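Local coordinates for cellulosomal scaffoldin (Bacteroides cellulosolvens, PDB 1TYJ), which probably binds type-II dockerin modules as one cohesin domain of a scaffoldin, helping to assemble the bacterial cellulosome, at residues Gly1-Val12 against Tyr159-Lys170. Residues are numbered along the deposited sequence; the frame is centred on the assembly and turned at random.
Sequences GSVLTAIDNDKV and YKVVQPGLIYPK. With EDO (1,2-ethanediol), chain B.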
loop_
_atom_site.group_PDB
_atom_site.type_symbol
_atom_site.label_atom_id
_atom_site.label_comp_id
_atom_site.label_asym_id
_atom_site.label_seq_id
_atom_site.Cartn_x
_atom_site.Cartn_y
_atom_site.Cartn_z
ATOM N N GLY A 1 -0.447 5.383 -16.210
ATOM C CA GLY A 1 -0.587 4.153 -15.333
ATOM C C GLY A 1 -1.454 4.436 -14.129
ATOM O O GLY A 1 -2.137 5.464 -14.049
ATOM N N SER A 2 -1.452 3.519 -13.167
ATOM C CA SER A 2 -2.326 3.687 -12.016
ATOM C C SER A 2 -1.756 2.995 -10.797
ATOM O O SER A 2 -0.941 2.099 -10.924
ATOM C CB SER A 2 -3.732 3.087 -12.240
ATOM O OG SER A 2 -3.673 1.776 -12.737
ATOM N N VAL A 3 -2.189 3.452 -9.629
ATOM C CA VAL A 3 -2.116 2.652 -8.403
ATOM C C VAL A 3 -3.529 2.139 -8.224
ATOM O O VAL A 3 -4.508 2.910 -8.340
ATOM C CB VAL A 3 -1.698 3.524 -7.201
ATOM C CG1 VAL A 3 -1.849 2.723 -5.894
ATOM C CG2 VAL A 3 -0.281 4.049 -7.391
ATOM N N LEU A 4 -3.674 0.837 -7.986
ATOM C CA LEU A 4 -5.021 0.306 -7.807
ATOM C C LEU A 4 -4.996 -0.890 -6.893
ATOM O O LEU A 4 -3.918 -1.449 -6.627
ATOM C CB LEU A 4 -5.651 -0.040 -9.151
ATOM C CG LEU A 4 -5.091 -1.240 -9.908
ATOM C CD1 LEU A 4 -5.981 -1.527 -11.131
ATOM C CD2 LEU A 4 -3.672 -1.061 -10.366
ATOM N N THR A 5 -6.172 -1.269 -6.402
ATOM C CA THR A 5 -6.239 -2.278 -5.327
ATOM C C THR A 5 -7.259 -3.363 -5.555
ATOM O O THR A 5 -8.143 -3.233 -6.404
ATOM C CB THR A 5 -6.504 -1.612 -3.949
ATOM O OG1 THR A 5 -7.841 -1.048 -3.888
ATOM C CG2 THR A 5 -5.481 -0.508 -3.694
ATOM N N ALA A 6 -7.128 -4.430 -4.768
ATOM C CA ALA A 6 -8.086 -5.545 -4.796
ATOM C C ALA A 6 -8.349 -5.923 -3.361
ATOM O O ALA A 6 -7.433 -5.887 -2.508
ATOM C CB ALA A 6 -7.518 -6.741 -5.536
ATOM N N ILE A 7 -9.606 -6.274 -3.104
ATOM C CA ILE A 7 -10.052 -6.741 -1.784
ATOM C C ILE A 7 -10.377 -8.237 -1.889
ATOM O O ILE A 7 -11.108 -8.653 -2.793
ATOM C CB ILE A 7 -11.282 -5.916 -1.312
ATOM C CG1 ILE A 7 -10.875 -4.458 -1.124
ATOM C CG2 ILE A 7 -11.853 -6.507 -0.028
ATOM C CD1 ILE A 7 -12.062 -3.523 -0.825
ATOM N N ASP A 8 -9.834 -9.058 -0.980
ATOM C CA ASP A 8 -10.013 -10.520 -1.126
ATOM C C ASP A 8 -11.426 -10.956 -0.826
ATOM O O ASP A 8 -12.000 -11.744 -1.588
ATOM C CB ASP A 8 -8.988 -11.346 -0.335
ATOM C CG ASP A 8 -8.914 -10.996 1.163
ATOM O OD1 ASP A 8 -9.557 -10.048 1.655
ATOM O OD2 ASP A 8 -8.148 -11.722 1.848
ATOM N N ASN A 9 -11.984 -10.433 0.265
ATOM C CA ASN A 9 -13.386 -10.727 0.575
ATOM C C ASN A 9 -14.110 -9.518 1.170
ATOM O O ASN A 9 -13.708 -8.976 2.194
ATOM C CB ASN A 9 -13.520 -12.013 1.391
ATOM C CG ASN A 9 -12.325 -12.258 2.315
ATOM O OD1 ASN A 9 -11.604 -13.236 2.145
ATOM N ND2 ASN A 9 -12.109 -11.358 3.292
ATOM N N ASP A 10 -15.094 -9.077 0.379
ATOM C CA ASP A 10 -16.040 -7.968 0.489
ATOM C C ASP A 10 -16.902 -7.979 1.708
ATOM O O ASP A 10 -17.403 -6.926 2.126
ATOM C CB ASP A 10 -17.130 -8.220 -0.632
ATOM C CG ASP A 10 -16.872 -7.489 -1.867
ATOM O OD1 ASP A 10 -17.334 -6.345 -1.997
ATOM O OD2 ASP A 10 -16.223 -8.071 -2.749
ATOM N N LYS A 11 -17.166 -9.186 2.205
ATOM C CA LYS A 11 -18.195 -9.366 3.249
ATOM C C LYS A 11 -17.493 -9.951 4.454
ATOM O O LYS A 11 -16.866 -11.015 4.358
ATOM C CB LYS A 11 -19.297 -10.324 2.788
ATOM C CG LYS A 11 -20.180 -9.759 1.723
ATOM C CD LYS A 11 -21.534 -10.484 1.685
ATOM C CE LYS A 11 -22.652 -9.491 1.455
ATOM N NZ LYS A 11 -23.024 -8.617 2.652
ATOM N N VAL A 12 -17.586 -9.248 5.575
ATOM C CA VAL A 12 -16.823 -9.635 6.753
ATOM C C VAL A 12 -17.638 -9.568 8.034
ATOM O O VAL A 12 -18.505 -8.728 8.180
ATOM C CB VAL A 12 -15.595 -8.725 6.950
ATOM C CG1 VAL A 12 -14.510 -9.090 5.973
ATOM C CG2 VAL A 12 -15.993 -7.278 6.778
ATOM N N TYR A 159 0.056 9.376 -13.803
ATOM C CA TYR A 159 -0.720 8.283 -13.235
ATOM C C TYR A 159 -1.832 8.758 -12.349
ATOM O O TYR A 159 -1.883 9.930 -11.907
ATOM C CB TYR A 159 0.174 7.258 -12.492
ATOM C CG TYR A 159 0.667 7.726 -11.163
ATOM C CD1 TYR A 159 0.055 7.297 -9.982
ATOM C CD2 TYR A 159 1.770 8.579 -11.073
ATOM C CE1 TYR A 159 0.548 7.703 -8.751
ATOM C CE2 TYR A 159 2.269 9.018 -9.837
ATOM C CZ TYR A 159 1.657 8.575 -8.688
ATOM O OH TYR A 159 2.127 8.993 -7.482
ATOM N N LYS A 160 -2.757 7.840 -12.109
ATOM C CA LYS A 160 -3.904 8.127 -11.263
ATOM C C LYS A 160 -3.951 7.123 -10.113
ATOM O O LYS A 160 -3.430 6.030 -10.226
ATOM C CB LYS A 160 -5.196 7.995 -12.056
ATOM C CG LYS A 160 -5.535 6.577 -12.491
ATOM C CD LYS A 160 -6.897 6.512 -13.179
ATOM C CE LYS A 160 -6.891 5.588 -14.407
ATOM N NZ LYS A 160 -7.145 4.157 -14.103
ATOM N N VAL A 161 -4.571 7.523 -9.019
ATOM C CA VAL A 161 -4.738 6.618 -7.878
ATOM C C VAL A 161 -6.201 6.204 -7.829
ATOM O O VAL A 161 -7.089 7.051 -7.642
ATOM C CB VAL A 161 -4.297 7.320 -6.561
ATOM C CG1 VAL A 161 -4.589 6.457 -5.314
ATOM C CG2 VAL A 161 -2.828 7.718 -6.644
ATOM N N VAL A 162 -6.464 4.914 -8.003
ATOM C CA VAL A 162 -7.835 4.406 -7.917
ATOM C C VAL A 162 -8.117 4.024 -6.474
ATOM O O VAL A 162 -7.494 3.122 -5.935
ATOM C CB VAL A 162 -8.075 3.227 -8.842
ATOM C CG1 VAL A 162 -9.592 2.783 -8.810
ATOM C CG2 VAL A 162 -7.623 3.600 -10.298
ATOM N N GLN A 163 -9.038 4.731 -5.837
ATOM C CA GLN A 163 -9.264 4.541 -4.384
ATOM C C GLN A 163 -9.891 3.171 -4.110
ATOM O O GLN A 163 -10.693 2.695 -4.911
ATOM C CB GLN A 163 -10.178 5.683 -3.851
ATOM C CG GLN A 163 -9.526 7.090 -3.856
ATOM C CD GLN A 163 -8.353 7.216 -2.868
ATOM O OE1 GLN A 163 -8.240 6.433 -1.894
ATOM N NE2 GLN A 163 -7.479 8.183 -3.116
ATOM N N PRO A 164 -9.526 2.521 -2.981
ATOM C CA PRO A 164 -10.129 1.236 -2.646
ATOM C C PRO A 164 -11.655 1.239 -2.541
ATOM O O PRO A 164 -12.308 2.296 -2.258
ATOM C CB PRO A 164 -9.538 0.917 -1.274
ATOM C CG PRO A 164 -8.152 1.619 -1.300
ATOM C CD PRO A 164 -8.496 2.935 -2.012
ATOM N N GLY A 165 -12.218 0.066 -2.774
ATOM C CA GLY A 165 -13.666 -0.104 -2.624
ATOM C C GLY A 165 -14.126 -0.398 -1.206
ATOM O O GLY A 165 -13.370 -0.244 -0.218
ATOM N N LEU A 166 -15.405 -0.775 -1.114
ATOM C CA LEU A 166 -16.044 -0.940 0.180
ATOM C C LEU A 166 -16.004 -2.369 0.715
ATOM O O LEU A 166 -15.857 -3.344 -0.035
ATOM C CB LEU A 166 -17.522 -0.527 0.069
ATOM C CG LEU A 166 -17.860 0.825 -0.551
ATOM C CD1 LEU A 166 -19.333 1.178 -0.207
ATOM C CD2 LEU A 166 -16.978 1.944 -0.217
ATOM N N ILE A 167 -16.175 -2.474 2.028
ATOM C CA ILE A 167 -16.446 -3.742 2.669
ATOM C C ILE A 167 -17.811 -3.622 3.372
ATOM O O ILE A 167 -18.282 -2.513 3.697
ATOM C CB ILE A 167 -15.324 -4.135 3.689
ATOM C CG1 ILE A 167 -15.125 -3.038 4.745
ATOM C CG2 ILE A 167 -14.029 -4.458 2.907
ATOM C CD1 ILE A 167 -14.275 -3.478 5.988
ATOM N N TYR A 168 -18.431 -4.769 3.554
ATOM C CA TYR A 168 -19.802 -4.877 4.042
ATOM C C TYR A 168 -19.901 -5.947 5.118
ATOM O O TYR A 168 -19.073 -6.866 5.152
ATOM C CB TYR A 168 -20.675 -5.319 2.885
ATOM C CG TYR A 168 -20.668 -4.372 1.705
ATOM C CD1 TYR A 168 -19.863 -4.623 0.587
ATOM C CD2 TYR A 168 -21.482 -3.225 1.706
ATOM C CE1 TYR A 168 -19.864 -3.731 -0.493
ATOM C CE2 TYR A 168 -21.479 -2.355 0.641
ATOM C CZ TYR A 168 -20.693 -2.617 -0.464
ATOM O OH TYR A 168 -20.718 -1.725 -1.535
ATOM N N PRO A 169 -20.924 -5.858 5.980
ATOM C CA PRO A 169 -21.099 -6.906 6.982
ATOM C C PRO A 169 -21.627 -8.205 6.392
ATOM O O PRO A 169 -22.423 -8.174 5.440
ATOM C CB PRO A 169 -22.154 -6.311 7.930
ATOM C CG PRO A 169 -22.988 -5.387 7.018
ATOM C CD PRO A 169 -21.938 -4.784 6.094
ATOM N N LYS A 170 -21.222 -9.339 6.961
ATOM C CA LYS A 170 -21.857 -10.612 6.646
ATOM C C LYS A 170 -23.286 -10.604 7.174
ATOM O O LYS A 170 -24.192 -11.201 6.587
ATOM C CB LYS A 170 -21.082 -11.749 7.300
ATOM C CG LYS A 170 -20.137 -12.442 6.360
ATOM C CD LYS A 170 -19.063 -13.166 7.142
ATOM C CE LYS A 170 -18.229 -14.108 6.279
ATOM N NZ LYS A 170 -17.131 -14.767 7.085
ATOM O OXT LYS A 170 -23.550 -9.960 8.196
HETATM C C1 EDO B . 3.325 6.359 -15.204
HETATM O O1 EDO B . 2.365 5.368 -15.581
HETATM C C2 EDO B . 4.149 6.656 -16.441
HETATM O O2 EDO B . 4.771 5.426 -16.841
HETATM O O HOH W 1 -8.418 0.510 -5.978
HETATM O O HOH W 2 -10.506 -2.027 -3.743
HETATM O O HOH W 3 -15.916 -4.143 -2.573
#
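V3 pairs with V161 where strands 2-7 and 160-161 run parallel, V3 N donating to K160 O (2.9 Å) and V162 N to V3 O. On the inner face V3 CG1 stands anti to the backbone N (chi1 171°), which leaves CG2 beside that N, 4.0 Å from Y159 CE1, while L146 adjoins both side chains. A second parallel ladder, 11-12 with 166-169, belongs to the other sheet, and there the buried side chains of V12 and I167 meet through CG2 and CD1 at 4.2 Å. Between the ladders the backbones part. T5 OG1 still rests against P164, but waters span the gap, one joining T5 N and OG1 to V162 O, another linking OG1 to G165 N. The solvent side is polar and looser: the D10 carboxylate lies nearly coplanar with the Y168 ring, OD1 at its edge 3.9 Å from CE1 and sharing a water with L166 O, and the bent K11 chain brings NZ to P169 O (2.9 Å). Replacing Y168 with an alanine would probably open a gap beside D10 and leave its carboxylate without the flanking ring edge. Chiefly main-chain hydrogen bonds thus pair the chain's two ends, which pass together from one sheet of the cohesin beta sandwich to the other.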